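PDB 6K8C: folylpolyglutamate synthase (FolC) from Helicobacter pylori, which probably catalyses the ATP-dependent addition of glutamate to dihydropteroate, giving dihydrofolate, and of further glutamates to reduced folates, giving folylpolyglutamates. Local coordinates for residues A[36-40]-A[41-45]; A[102-105]-A[106-110]. All blocks are in the same frame, centred on the assembly; numbering follows the deposited sequence.

Interaction 1 (A[36-40]-A[41-45])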
ATOM      1  N   LYS A  36      17.992   0.468 -17.957  1.00 31.94           N
ATOM      2  CA  LYS A  36      18.455   0.288 -19.331  1.00 39.19           C
ATOM      3  C   LYS A  36      19.337  -0.948 -19.448  1.00 37.03           C
ATOM      4  O   LYS A  36      19.186  -1.746 -20.380  1.00 37.24           O
ATOM      5  CB  LYS A  36      19.202   1.537 -19.800  1.00 42.51           C
ATOM      6  CG  LYS A  36      18.828   1.999 -21.204  1.00 59.23           C
ATOM      7  CD  LYS A  36      17.542   2.828 -21.196  1.00 78.65           C
ATOM      8  CE  LYS A  36      17.275   3.467 -22.555  1.00 73.75           C
ATOM      9  NZ  LYS A  36      16.407   4.674 -22.448  1.00 68.55           N
ATOM     10  N   ASP A  37      20.254  -1.130 -18.493  1.00 32.64           N
ATOM     11  CA  ASP A  37      21.085  -2.331 -18.477  1.00 36.76           C
ATOM     12  C   ASP A  37      20.245  -3.584 -18.286  1.00 37.34           C
ATOM     13  O   ASP A  37      20.513  -4.619 -18.908  1.00 33.98           O
ATOM     14  CB  ASP A  37      22.132  -2.237 -17.368  1.00 40.73           C
ATOM     15  CG  ASP A  37      23.199  -1.212 -17.659  1.00 49.88           C
ATOM     16  OD1 ASP A  37      23.120  -0.546 -18.712  1.00 42.74           O
ATOM     17  OD2 ASP A  37      24.121  -1.074 -16.827  1.00 45.41           O
ATOM     18  N   PHE A  38      19.235  -3.518 -17.413  1.00 33.90           N
ATOM     19  CA  PHE A  38      18.365  -4.673 -17.207  1.00 30.75           C
ATOM     20  C   PHE A  38      17.692  -5.087 -18.508  1.00 27.42           C
ATOM     21  O   PHE A  38      17.637  -6.278 -18.843  1.00 38.49           O
ATOM     22  CB  PHE A  38      17.301  -4.373 -16.140  1.00 34.68           C
ATOM     23  CG  PHE A  38      16.197  -5.397 -16.098  1.00 29.50           C
ATOM     24  CD1 PHE A  38      16.338  -6.552 -15.350  1.00 31.15           C
ATOM     25  CD2 PHE A  38      15.042  -5.225 -16.843  1.00 33.55           C
ATOM     26  CE1 PHE A  38      15.342  -7.506 -15.327  1.00 36.27           C
ATOM     27  CE2 PHE A  38      14.045  -6.177 -16.829  1.00 30.40           C
ATOM     28  CZ  PHE A  38      14.188  -7.315 -16.065  1.00 33.18           C
ATOM     29  N   LYS A  39      17.144  -4.115 -19.242  1.00 33.90           N
ATOM     30  CA  LYS A  39      16.413  -4.440 -20.462  1.00 37.59           C
ATOM     31  C   LYS A  39      17.344  -5.046 -21.507  1.00 42.84           C
ATOM     32  O   LYS A  39      16.988  -6.020 -22.178  1.00 40.13           O
ATOM     33  CB  LYS A  39      15.722  -3.191 -21.002  1.00 40.36           C
ATOM     34  CG  LYS A  39      14.426  -2.827 -20.271  1.00 40.95           C
ATOM     35  CD  LYS A  39      13.734  -1.654 -20.938  1.00 42.11           C
ATOM     36  CE  LYS A  39      14.583  -0.398 -20.872  1.00 41.72           C
ATOM     37  NZ  LYS A  39      13.923   0.753 -21.545  1.00 56.87           N
ATOM     38  N   ASN A  40      18.552  -4.494 -21.634  1.00 39.46           N
ATOM     39  CA  ASN A  40      19.553  -5.086 -22.517  1.00 52.21           C
ATOM     40  C   ASN A  40      19.878  -6.516 -22.098  1.00 43.74           C
ATOM     41  O   ASN A  40      19.847  -7.439 -22.920  1.00 48.63           O
ATOM     42  CB  ASN A  40      20.823  -4.231 -22.523  1.00 45.64           C
ATOM     43  CG  ASN A  40      20.707  -3.004 -23.423  1.00 49.52           C
ATOM     44  OD1 ASN A  40      19.940  -2.988 -24.389  1.00 57.83           O
ATOM     45  ND2 ASN A  40      21.490  -1.977 -23.116  1.00 59.00           N
ATOM     46  N   ALA A  41      20.180  -6.722 -20.812  1.00 40.16           N
ATOM     47  CA  ALA A  41      20.612  -8.044 -20.368  1.00 38.94           C
ATOM     48  C   ALA A  41      19.466  -9.042 -20.305  1.00 41.26           C
ATOM     49  O   ALA A  41      19.699 -10.250 -20.402  1.00 36.08           O
ATOM     50  CB  ALA A  41      21.291  -7.953 -18.999  1.00 42.89           C
ATOM     51  N   PHE A  42      18.234  -8.574 -20.132  1.00 38.56           N
ATOM     52  CA  PHE A  42      17.115  -9.497 -20.006  1.00 36.12           C
ATOM     53  C   PHE A  42      16.053  -9.252 -21.073  1.00 46.78           C
ATOM     54  O   PHE A  42      16.080  -9.897 -22.123  1.00 42.66           O
ATOM     55  CB  PHE A  42      16.516  -9.414 -18.597  1.00 43.25           C
ATOM     56  CG  PHE A  42      17.390 -10.027 -17.545  1.00 38.24           C
ATOM     57  CD1 PHE A  42      17.257 -11.365 -17.222  1.00 41.52           C
ATOM     58  CD2 PHE A  42      18.351  -9.275 -16.887  1.00 38.45           C
ATOM     59  CE1 PHE A  42      18.058 -11.946 -16.263  1.00 50.10           C
ATOM     60  CE2 PHE A  42      19.157  -9.855 -15.924  1.00 40.29           C
ATOM     61  CZ  PHE A  42      19.010 -11.190 -15.613  1.00 38.78           C
ATOM     62  N   PHE A  43      15.117  -8.340 -20.827  1.00 35.59           N
ATOM     63  CA  PHE A  43      14.015  -8.154 -21.762  1.00 38.03           C
ATOM     64  C   PHE A  43      13.331  -6.819 -21.511  1.00 46.84           C
ATOM     65  O   PHE A  43      13.462  -6.214 -20.443  1.00 40.34           O
ATOM     66  CB  PHE A  43      13.003  -9.299 -21.657  1.00 36.76           C
ATOM     67  CG  PHE A  43      12.376  -9.437 -20.296  1.00 43.28           C
ATOM     68  CD1 PHE A  43      11.226  -8.726 -19.977  1.00 38.67           C
ATOM     69  CD2 PHE A  43      12.928 -10.278 -19.345  1.00 38.16           C
ATOM     70  CE1 PHE A  43      10.645  -8.843 -18.733  1.00 39.02           C
ATOM     71  CE2 PHE A  43      12.351 -10.403 -18.095  1.00 46.08           C
ATOM     72  CZ  PHE A  43      11.205  -9.683 -17.787  1.00 41.52           C
ATOM     73  N   GLU A  44      12.586  -6.375 -22.523  1.00 42.57           N
ATOM     74  CA  GLU A  44      11.684  -5.237 -22.424  1.00 41.72           C
ATOM     75  C   GLU A  44      10.299  -5.807 -22.137  1.00 48.17           C
ATOM     76  O   GLU A  44       9.707  -6.466 -22.998  1.00 42.97           O
ATOM     77  CB  GLU A  44      11.701  -4.424 -23.717  1.00 51.26           C
ATOM     78  CG  GLU A  44      10.944  -3.111 -23.687  1.00 50.51           C
ATOM     79  CD  GLU A  44      11.733  -1.996 -24.358  1.00 71.18           C
ATOM     80  OE1 GLU A  44      11.307  -0.821 -24.291  1.00 72.25           O
ATOM     81  OE2 GLU A  44      12.792  -2.300 -24.948  1.00 76.79           O
ATOM     82  N   ILE A  45       9.791  -5.575 -20.924  1.00 37.00           N
ATOM     83  CA  ILE A  45       8.556  -6.223 -20.496  1.00 33.28           C
ATOM     84  C   ILE A  45       7.402  -5.846 -21.429  1.00 26.90           C
ATOM     85  O   ILE A  45       7.250  -4.686 -21.836  1.00 31.17           O
ATOM     86  CB  ILE A  45       8.249  -5.869 -19.027  1.00 38.47           C
ATOM     87  CG1 ILE A  45       7.025  -6.642 -18.530  1.00 37.49           C
ATOM     88  CG2 ILE A  45       8.046  -4.364 -18.849  1.00 33.79           C
ATOM     89  CD1 ILE A  45       7.053  -6.965 -17.049  1.00 38.44           C
TER
HETATM   90  O   HOH W   1      18.556 -10.428 -23.206  1.00 54.10           O
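Phe38 meets two aromatic neighbours four and five residues further on, Phe42 and Phe43, and each receives it differently. Against Phe42 the planes are nearly parallel, 19° apart, but slid so far that the rings scarcely overlap; the touch is along a flank, Phe38 CD1 lying 3.7 Å from Phe42 CD2. What sits over the Phe38 face is instead the CB methylene of Phe42, in a CH-pi contact with Phe42 CB 4.2 Å from the ring centroid. Toward Phe43 the same ring turns its edge, in a T-shaped pair with planes at 68° and Phe38 CZ 4.1 Å from Phe43 CE2.

This aromatic cluster marks the place where helix 28-41 ends and the chain runs out toward strand 48-53. The last turn is still helical: Ala41 N donates to Asp37 O at 2.9 Å, and Phe42 N to Phe38 O at 2.7 Å. Phe42 is the first residue to leave helical angles, and Phe43 follows in an extended conformation. With CG of Phe43 set between its backbone N and carbonyl carbon (chi1 60°), its ring stands beside that of Phe38, both side chains pointing the same way. The Phe43 carbonyl turns back to the helix, where Lys39 CA makes a CH...O contact with Phe43 O at 3.4 Å.

On the outer side, the aliphatic part of Lys39 crosses the Glu44 carboxylate, while Lys39 NZ and Glu44 OE1 stay 4.1 Å apart, beyond a salt bridge; Glu44 OE1 also has a long, weak ion pair with Lys156. A water lies within hydrogen-bonding reach of Phe42 O and, at greater length, of Asn40 O. Further out, Phe115 and Met131 pack on the cluster, and Lys134 makes a cation-pi contact with Phe43.

Interaction 2 (A[102-105]-A[106-110]); sequences VLEN and AHQQL
Val102 O accepts from Ala106 N at 3.2 Å, and Leu103 O from His107 N at 3.0 Å, successive i to i+4 bonds of the alpha-helix 100-110. The Leu103 side chain packs on Leu12 and Phe87.

Glu104 adds a side-chain bond to its backbone one. Its carbonyl oxygen takes the amide hydrogen of Gln108, and its carboxylate reaches over the same turn to the Gln108 side chain, Gln108 NE2 donating to Glu104 OE2 at 2.8 Å with an N-H...O angle of 167°. The acceptor lies almost in the plane of the Gln108 amide and is met nearly along its C-O axis, while carboxylate and amide planes are turned 37° from each other. Both chains bend at chi2, which brings their ends together. Alongside, His107 presents the edge of its imidazole, His107 CD2 standing 3.7 Å from Glu104 OE2. The next helical bond joins Gln109 N to Asn105 O.

Polar ends of this turn also meet the N-terminal region: Glu104 OE1 accepts from Leu12 N, and Gln108 NE2 and His107 NE2 both bond to Asn10 O. On its other ring nitrogen, His107 ND1 bonds to Tyr124 OH of helix 121-132. The carboxylate thus has a different partner on each oxygen, which should limit its rotation. Gln108 NE2 is likewise held by two acceptors, and the carboxylate's charge is probably eased by hydrogen bonding to neutral N-H groups.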
ATOM      1  N   VAL A 102       9.874 -19.137  -6.264  1.00 33.57           N
ATOM      2  CA  VAL A 102       9.772 -18.322  -7.472  1.00 35.00           C
ATOM      3  C   VAL A 102      10.524 -17.009  -7.293  1.00 29.45           C
ATOM      4  O   VAL A 102      11.219 -16.540  -8.204  1.00 30.31           O
ATOM      5  CB  VAL A 102       8.291 -18.081  -7.821  1.00 45.15           C
ATOM      6  CG1 VAL A 102       8.168 -17.121  -8.992  1.00 33.99           C
ATOM      7  CG2 VAL A 102       7.593 -19.401  -8.128  1.00 50.02           C
ATOM      8  N   LEU A 103      10.392 -16.394  -6.117  1.00 31.12           N
ATOM      9  CA  LEU A 103      11.098 -15.146  -5.843  1.00 30.22           C
ATOM     10  C   LEU A 103      12.608 -15.365  -5.760  1.00 32.00           C
ATOM     11  O   LEU A 103      13.389 -14.570  -6.295  1.00 31.53           O
ATOM     12  CB  LEU A 103      10.568 -14.535  -4.547  1.00 29.52           C
ATOM     13  CG  LEU A 103      11.163 -13.207  -4.079  1.00 30.89           C
ATOM     14  CD1 LEU A 103      11.054 -12.137  -5.162  1.00 32.34           C
ATOM     15  CD2 LEU A 103      10.475 -12.758  -2.801  1.00 31.55           C
ATOM     16  N   GLU A 104      13.036 -16.437  -5.090  1.00 31.53           N
ATOM     17  CA  GLU A 104      14.468 -16.719  -4.996  1.00 27.40           C
ATOM     18  C   GLU A 104      15.068 -16.989  -6.371  1.00 32.67           C
ATOM     19  O   GLU A 104      16.211 -16.602  -6.645  1.00 39.73           O
ATOM     20  CB  GLU A 104      14.702 -17.899  -4.050  1.00 30.38           C
ATOM     21  CG  GLU A 104      16.140 -18.407  -4.025  1.00 43.91           C
ATOM     22  CD  GLU A 104      17.119 -17.419  -3.404  1.00 47.26           C
ATOM     23  OE1 GLU A 104      16.683 -16.513  -2.662  1.00 41.28           O
ATOM     24  OE2 GLU A 104      18.336 -17.558  -3.654  1.00 55.16           O
ATOM     25  N   ASN A 105      14.299 -17.620  -7.262  1.00 33.31           N
ATOM     26  CA  ASN A 105      14.791 -17.892  -8.608  1.00 32.52           C
ATOM     27  C   ASN A 105      14.988 -16.606  -9.403  1.00 38.56           C
ATOM     28  O   ASN A 105      15.969 -16.474 -10.144  1.00 33.39           O
ATOM     29  CB  ASN A 105      13.829 -18.835  -9.331  1.00 37.17           C
ATOM     30  CG  ASN A 105      14.148 -18.972 -10.802  1.00 51.57           C
ATOM     31  OD1 ASN A 105      13.490 -18.368 -11.650  1.00 54.50           O
ATOM     32  ND2 ASN A 105      15.169 -19.762 -11.114  1.00 58.04           N
ATOM     33  N   ALA A 106      14.069 -15.647  -9.273  1.00 30.03           N
ATOM     34  CA  ALA A 106      14.264 -14.364  -9.940  1.00 28.13           C
ATOM     35  C   ALA A 106      15.501 -13.657  -9.405  1.00 31.33           C
ATOM     36  O   ALA A 106      16.272 -13.065 -10.169  1.00 32.92           O
ATOM     37  CB  ALA A 106      13.024 -13.483  -9.761  1.00 29.15           C
ATOM     38  N   HIS A 107      15.695 -13.698  -8.086  1.00 26.45           N
ATOM     39  CA  HIS A 107      16.891 -13.115  -7.493  1.00 28.33           C
ATOM     40  C   HIS A 107      18.153 -13.790  -8.023  1.00 31.27           C
ATOM     41  O   HIS A 107      19.139 -13.117  -8.345  1.00 33.45           O
ATOM     42  CB  HIS A 107      16.821 -13.232  -5.971  1.00 26.83           C
ATOM     43  CG  HIS A 107      18.155 -13.110  -5.302  1.00 33.16           C
ATOM     44  ND1 HIS A 107      18.843 -11.918  -5.231  1.00 32.28           N
ATOM     45  CD2 HIS A 107      18.941 -14.036  -4.705  1.00 35.64           C
ATOM     46  CE1 HIS A 107      19.990 -12.112  -4.605  1.00 39.20           C
ATOM     47  NE2 HIS A 107      20.076 -13.388  -4.278  1.00 31.40           N
ATOM     48  N   GLN A 108      18.134 -15.120  -8.133  1.00 32.45           N
ATOM     49  CA  GLN A 108      19.321 -15.837  -8.596  1.00 39.31           C
ATOM     50  C   GLN A 108      19.718 -15.408 -10.004  1.00 39.08           C
ATOM     51  O   GLN A 108      20.910 -15.333 -10.320  1.00 40.32           O
ATOM     52  CB  GLN A 108      19.080 -17.345  -8.538  1.00 35.98           C
ATOM     53  CG  GLN A 108      19.315 -17.960  -7.164  1.00 43.72           C
ATOM     54  CD  GLN A 108      20.617 -17.496  -6.523  1.00 50.14           C
ATOM     55  OE1 GLN A 108      21.663 -17.454  -7.171  1.00 47.19           O
ATOM     56  NE2 GLN A 108      20.555 -17.148  -5.243  1.00 40.66           N
ATOM     57  N   GLN A 109      18.737 -15.103 -10.858  1.00 36.53           N
ATOM     58  CA  GLN A 109      19.054 -14.628 -12.201  1.00 35.76           C
ATOM     59  C   GLN A 109      19.608 -13.207 -12.176  1.00 42.62           C
ATOM     60  O   GLN A 109      20.487 -12.866 -12.976  1.00 37.10           O
ATOM     61  CB  GLN A 109      17.813 -14.693 -13.094  1.00 44.51           C
ATOM     62  CG  GLN A 109      17.189 -16.073 -13.219  1.00 47.48           C
ATOM     63  CD  GLN A 109      15.983 -16.076 -14.138  1.00 50.25           C
ATOM     64  OE1 GLN A 109      14.883 -16.459 -13.737  1.00 54.21           O
ATOM     65  NE2 GLN A 109      16.182 -15.640 -15.378  1.00 46.03           N
ATOM     66  N   LEU A 110      19.101 -12.360 -11.274  1.00 33.76           N
ATOM     67  CA  LEU A 110      19.496 -10.954 -11.269  1.00 33.92           C
ATOM     68  C   LEU A 110      20.867 -10.729 -10.640  1.00 32.37           C
ATOM     69  O   LEU A 110      21.631  -9.875 -11.105  1.00 34.40           O
ATOM     70  CB  LEU A 110      18.464 -10.115 -10.514  1.00 30.21           C
ATOM     71  CG  LEU A 110      17.123  -9.826 -11.179  1.00 32.78           C
ATOM     72  CD1 LEU A 110      16.261  -9.003 -10.234  1.00 30.53           C
ATOM     73  CD2 LEU A 110      17.345  -9.093 -12.487  1.00 33.19           C
TER

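From the N terminus, interaction 1 comes first, at the turn where helix 28-41 gives way to the segment leading into strand 48-53; interaction 2 follows within helix 100-110. Each joins adjoining segments, so neither closes a long loop, and they stand in series without nesting or crossing. Their centres are about 15 Å apart, yet they touch: Phe38 CE1 lies 3.8 Å from Leu110 CD2, and Phe42 CZ lies 3.5 Å from Gln109 O. The end of the earlier helix thus packs on the end of the later one. Met131 of helix 121-132 touches both contacts, and Asn10 and Leu12 meet interaction 2.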